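PDB 2EJQ: hypothetical protein TTHA0227 from Thermus thermophilus, which is of unknown function but belongs to the zincin-like metallopeptidase family and probably binds metal. Local coordinates for residues E4-L9 / G73-V78; A34-E37 / V43-L46. The protein carries 1 engineered substitution. All coordinates share one frame; numbering follows the deposited sequence.

Interaction 1: E4-L9 / G73-V78; sequences EAFVEL and GSFLEV
F6 holds CG anti to its backbone N (chi1 -178°), while F75 holds CG anti to its carbonyl carbon (chi1 -79°). With these torsions each ring leaves its helix and meets the other between the two helices. The pair is an edge-to-face (T-shaped) aromatic stack. It joins helix 3-16 to the short helix 72-78 of a zincin-like metallopeptidase fold. The edge of F6 points at the face of F75. The ring centroids are 4.9 Å apart and the planes stand at 60°, so the T is tilted. Contact between the two segments rests on these two side chains alone. The helices stay well apart, with F6 CA and F75 CA 9.8 Å from each other.

Both rings are buried. Helix 85-105 lies against both: F6 and F75 each touch V89, and F75 also touches W85. F6 further meets V30 of strand 27-31 and the ring of Y72. An alanine at F75 would take away the face that F6 meets and is likely to open a gap between helices 3-16 and 72-78, with the F6 ring less restrained. The neighbouring L76 belongs to a magnesium site seen for this protein, but no magnesium is bound here. F6 CZ sits over the centre of the F75 ring, 3.6 Å above its plane, and it lies 3.7 Å from both F75 CD1 and F75 CE1.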
loop_
_atom_site.group_PDB
_atom_site.type_symbol
_atom_site.label_atom_id
_atom_site.label_comp_id
_atom_site.label_asym_id
_atom_site.label_seq_id
_atom_site.Cartn_x
_atom_site.Cartn_y
_atom_site.Cartn_z
ATOM N N GLU A 4 -9.238 5.395 12.936
ATOM C CA GLU A 4 -10.458 4.691 12.554
ATOM C C GLU A 4 -11.013 5.313 11.291
ATOM O O GLU A 4 -11.411 4.621 10.356
ATOM C CB GLU A 4 -11.515 4.789 13.662
ATOM C CG GLU A 4 -11.124 4.169 15.008
ATOM C CD GLU A 4 -9.979 4.904 15.716
ATOM O OE1 GLU A 4 -9.917 6.152 15.645
ATOM O OE2 GLU A 4 -9.148 4.229 16.362
ATOM N N ALA A 5 -11.035 6.639 11.276
ATOM C CA ALA A 5 -11.548 7.364 10.129
ATOM C C ALA A 5 -10.658 7.153 8.906
ATOM O O ALA A 5 -11.151 7.124 7.774
ATOM C CB ALA A 5 -11.661 8.848 10.461
ATOM N N PHE A 6 -9.354 7.017 9.142
ATOM C CA PHE A 6 -8.392 6.801 8.068
ATOM C C PHE A 6 -8.654 5.436 7.425
ATOM O O PHE A 6 -8.711 5.322 6.203
ATOM C CB PHE A 6 -6.959 6.849 8.610
ATOM C CG PHE A 6 -5.900 6.693 7.548
ATOM C CD1 PHE A 6 -5.638 7.723 6.646
ATOM C CD2 PHE A 6 -5.179 5.505 7.434
ATOM C CE1 PHE A 6 -4.679 7.576 5.645
ATOM C CE2 PHE A 6 -4.217 5.349 6.435
ATOM C CZ PHE A 6 -3.968 6.389 5.538
ATOM N N VAL A 7 -8.811 4.412 8.262
ATOM C CA VAL A 7 -9.070 3.055 7.791
ATOM C C VAL A 7 -10.326 3.042 6.930
ATOM O O VAL A 7 -10.350 2.442 5.855
ATOM C CB VAL A 7 -9.278 2.081 8.963
ATOM C CG1 VAL A 7 -9.764 0.733 8.439
ATOM C CG2 VAL A 7 -7.970 1.912 9.747
ATOM N N GLU A 8 -11.356 3.725 7.416
ATOM C CA GLU A 8 -12.640 3.832 6.737
ATOM C C GLU A 8 -12.517 4.543 5.382
ATOM O O GLU A 8 -13.218 4.214 4.430
ATOM C CB GLU A 8 -13.609 4.586 7.653
ATOM C CG GLU A 8 -15.054 4.567 7.224
ATOM C CD GLU A 8 -15.966 5.125 8.301
ATOM O OE1 GLU A 8 -16.013 4.526 9.403
ATOM O OE2 GLU A 8 -16.624 6.162 8.049
ATOM N N LEU A 9 -11.635 5.533 5.302
ATOM C CA LEU A 9 -11.441 6.265 4.057
ATOM C C LEU A 9 -10.748 5.358 3.042
ATOM O O LEU A 9 -11.110 5.336 1.861
ATOM C CB LEU A 9 -10.576 7.503 4.300
ATOM C CG LEU A 9 -10.139 8.295 3.068
ATOM C CD1 LEU A 9 -11.369 8.778 2.292
ATOM C CD2 LEU A 9 -9.268 9.464 3.506
ATOM N N GLY A 73 0.899 6.552 10.288
ATOM C CA GLY A 73 1.852 7.442 10.933
ATOM C C GLY A 73 2.648 8.290 9.954
ATOM O O GLY A 73 2.994 9.437 10.248
ATOM N N SER A 74 2.963 7.728 8.787
ATOM C CA SER A 74 3.709 8.473 7.783
ATOM C C SER A 74 2.862 9.617 7.247
ATOM O O SER A 74 3.384 10.694 6.981
ATOM C CB SER A 74 4.133 7.562 6.633
ATOM O OG SER A 74 5.105 6.637 7.061
ATOM N N PHE A 75 1.560 9.375 7.080
ATOM C CA PHE A 75 0.636 10.402 6.599
ATOM C C PHE A 75 0.581 11.573 7.591
ATOM O O PHE A 75 0.572 12.740 7.194
ATOM C CB PHE A 75 -0.788 9.834 6.423
ATOM C CG PHE A 75 -0.994 9.038 5.146
ATOM C CD1 PHE A 75 -0.538 7.726 5.044
ATOM C CD2 PHE A 75 -1.660 9.603 4.052
ATOM C CE1 PHE A 75 -0.740 6.987 3.883
ATOM C CE2 PHE A 75 -1.868 8.865 2.877
ATOM C CZ PHE A 75 -1.409 7.559 2.793
ATOM N N LEU A 76 0.517 11.248 8.881
ATOM C CA LEU A 76 0.464 12.260 9.927
ATOM C C LEU A 76 1.719 13.116 9.906
ATOM O O LEU A 76 1.637 14.342 9.952
ATOM C CB LEU A 76 0.306 11.605 11.308
ATOM C CG LEU A 76 -1.108 11.137 11.635
ATOM C CD1 LEU A 76 -1.134 10.420 12.971
ATOM C CD2 LEU A 76 -2.027 12.339 11.661
ATOM N N GLU A 77 2.877 12.467 9.820
ATOM C CA GLU A 77 4.143 13.186 9.793
ATOM C C GLU A 77 4.186 14.213 8.663
ATOM O O GLU A 77 4.596 15.352 8.869
ATOM C CB GLU A 77 5.315 12.209 9.636
ATOM C CG GLU A 77 5.592 11.317 10.851
ATOM C CD GLU A 77 6.078 12.087 12.074
ATOM O OE1 GLU A 77 6.523 13.243 11.915
ATOM O OE2 GLU A 77 6.028 11.530 13.196
ATOM N N VAL A 78 3.757 13.808 7.472
ATOM C CA VAL A 78 3.773 14.697 6.320
ATOM C C VAL A 78 2.609 15.672 6.277
ATOM O O VAL A 78 2.709 16.733 5.665
ATOM C CB VAL A 78 3.756 13.901 4.990
ATOM C CG1 VAL A 78 4.874 12.882 4.981
ATOM C CG2 VAL A 78 2.404 13.213 4.799
#

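Interaction 2: A34-E37 / V43-L46; sequences AKPE and VWRL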
loop_
_atom_site.group_PDB
_atom_site.type_symbol
_atom_site.label_atom_id
_atom_site.label_comp_id
_atom_site.label_asym_id
_atom_site.label_seq_id
_atom_site.Cartn_x
_atom_site.Cartn_y
_atom_site.Cartn_z
ATOM N N ALA A 34 4.411 4.800 11.560
ATOM C CA ALA A 34 5.009 5.585 10.487
ATOM C C ALA A 34 6.191 4.782 9.970
ATOM O O ALA A 34 6.688 3.897 10.660
ATOM C CB ALA A 34 5.496 6.918 11.020
ATOM N N LYS A 35 6.645 5.079 8.761
ATOM C CA LYS A 35 7.788 4.367 8.238
ATOM C C LYS A 35 8.695 5.308 7.480
ATOM O O LYS A 35 8.373 5.755 6.374
ATOM C CB LYS A 35 7.359 3.214 7.327
ATOM C CG LYS A 35 8.534 2.416 6.773
ATOM C CD LYS A 35 8.095 1.091 6.156
ATOM C CE LYS A 35 9.308 0.289 5.663
ATOM N NZ LYS A 35 8.943 -1.056 5.120
ATOM N N PRO A 36 9.843 5.647 8.082
ATOM C CA PRO A 36 10.781 6.553 7.403
ATOM C C PRO A 36 11.342 5.853 6.173
ATOM O O PRO A 36 11.321 4.627 6.101
ATOM C CB PRO A 36 11.891 6.813 8.428
ATOM C CG PRO A 36 11.542 6.017 9.641
ATOM C CD PRO A 36 10.294 5.230 9.421
ATOM N N GLU A 37 11.808 6.611 5.189
ATOM C CA GLU A 37 12.417 5.978 4.021
ATOM C C GLU A 37 13.846 5.794 4.513
ATOM O O GLU A 37 14.532 6.779 4.777
ATOM C CB GLU A 37 12.433 6.917 2.826
ATOM C CG GLU A 37 12.660 6.219 1.493
ATOM C CD GLU A 37 11.359 5.796 0.841
ATOM O OE1 GLU A 37 10.473 6.663 0.686
ATOM O OE2 GLU A 37 11.218 4.609 0.481
ATOM N N VAL A 43 11.974 12.181 4.855
ATOM C CA VAL A 43 11.026 11.577 3.924
ATOM C C VAL A 43 10.356 10.349 4.522
ATOM O O VAL A 43 11.015 9.465 5.070
ATOM C CB VAL A 43 11.733 11.178 2.598
ATOM C CG1 VAL A 43 10.775 10.416 1.692
ATOM C CG2 VAL A 43 12.244 12.422 1.889
ATOM N N TRP A 44 9.036 10.305 4.409
ATOM C CA TRP A 44 8.268 9.196 4.944
ATOM C C TRP A 44 7.596 8.402 3.846
ATOM O O TRP A 44 7.136 8.965 2.856
ATOM C CB TRP A 44 7.202 9.710 5.906
ATOM C CG TRP A 44 7.779 10.483 7.026
ATOM C CD1 TRP A 44 8.040 11.822 7.056
ATOM C CD2 TRP A 44 8.218 9.958 8.281
ATOM N NE1 TRP A 44 8.615 12.163 8.256
ATOM C CE2 TRP A 44 8.735 11.038 9.027
ATOM C CE3 TRP A 44 8.224 8.677 8.846
ATOM C CZ2 TRP A 44 9.255 10.877 10.310
ATOM C CZ3 TRP A 44 8.741 8.517 10.124
ATOM C CH2 TRP A 44 9.250 9.614 10.843
ATOM N N ARG A 45 7.549 7.087 4.026
ATOM C CA ARG A 45 6.903 6.205 3.069
ATOM C C ARG A 45 5.423 6.096 3.445
ATOM O O ARG A 45 5.097 5.573 4.507
ATOM C CB ARG A 45 7.549 4.819 3.119
ATOM C CG ARG A 45 6.986 3.854 2.091
ATOM C CD ARG A 45 7.748 2.536 2.079
ATOM N NE ARG A 45 9.075 2.655 1.481
ATOM C CZ ARG A 45 9.951 1.657 1.424
ATOM N NH1 ARG A 45 9.638 0.472 1.934
ATOM N NH2 ARG A 45 11.135 1.840 0.858
ATOM N N LEU A 46 4.535 6.597 2.586
ATOM C CA LEU A 46 3.093 6.524 2.854
ATOM C C LEU A 46 2.520 5.107 2.670
ATOM O O LEU A 46 1.538 4.733 3.311
ATOM C CB LEU A 46 2.330 7.503 1.948
ATOM C CG LEU A 46 2.751 8.975 2.026
ATOM C CD1 LEU A 46 1.828 9.838 1.156
ATOM C CD2 LEU A 46 2.719 9.440 3.478
#
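E37 and R45, on two neighbouring loop segments, form a salt bridge. R45 runs extended to CD and then turns at chi3 (-73°), E37 bends at chi2 (90°), and these turns bring the guanidinium edge to E37 OE2. The two side chains cross at about a right angle. R45 grips side-on with NE and NH2, but both nitrogens go to the same oxygen. R45 NH2 is 2.8 Å from E37 OE2 and meets it nearly along the C-O axis. R45 NE lies 3.1 Å from E37 OE2 and comes from above the carboxylate plane, in a more bent bond. The oxygen stays close to the guanidinium plane, while the carboxylate is turned 54° from that plane.

K35 runs extended beside R45 and points the same way. K35 NZ comes within 3.6 Å of R45 NH1, two like charges close together. E48 probably eases this, since it forms a salt bridge with K35 and a long, weak ion pair with R45.

The W44 indole lies obliquely against A34 and P36. Its CZ3 is 3.7 Å from A34 CB and also 3.7 Å from P36 CD. W44 also touches S74, E77 and V78 of helix 72-78.

Two backbone bonds tie the segments: R45 N to K35 O at 2.8 Å, nearly straight, and E37 N to V43 O at 3.0 Å. They flank P36 and W44, which form a single antiparallel beta bridge at the base of the loop between strands 27-31 and 47-50.

In the fold
Interactions 1 and 2 have centres about 13 Å apart and meet at helix 72-78. S74 of that helix joins them: its OG is 2.8 Å from K35 N, a probable hydrogen bond, and 2.8 Å from R45 O. F75 CE1 also packs 3.3 Å from L46 O. The helix thus has the buried phenylalanine pair on one side and the loop bridge on another. L76, within interaction 1, and A79 belong to a magnesium site seen for this protein but empty of magnesium here. Side chains of F75 and A79 are about 6 Å apart, and those of A34 and L76 about 7 Å. R45 lies near, without touching, a metal-free HExxH pattern on helix 85-105, consistent with a zincin site.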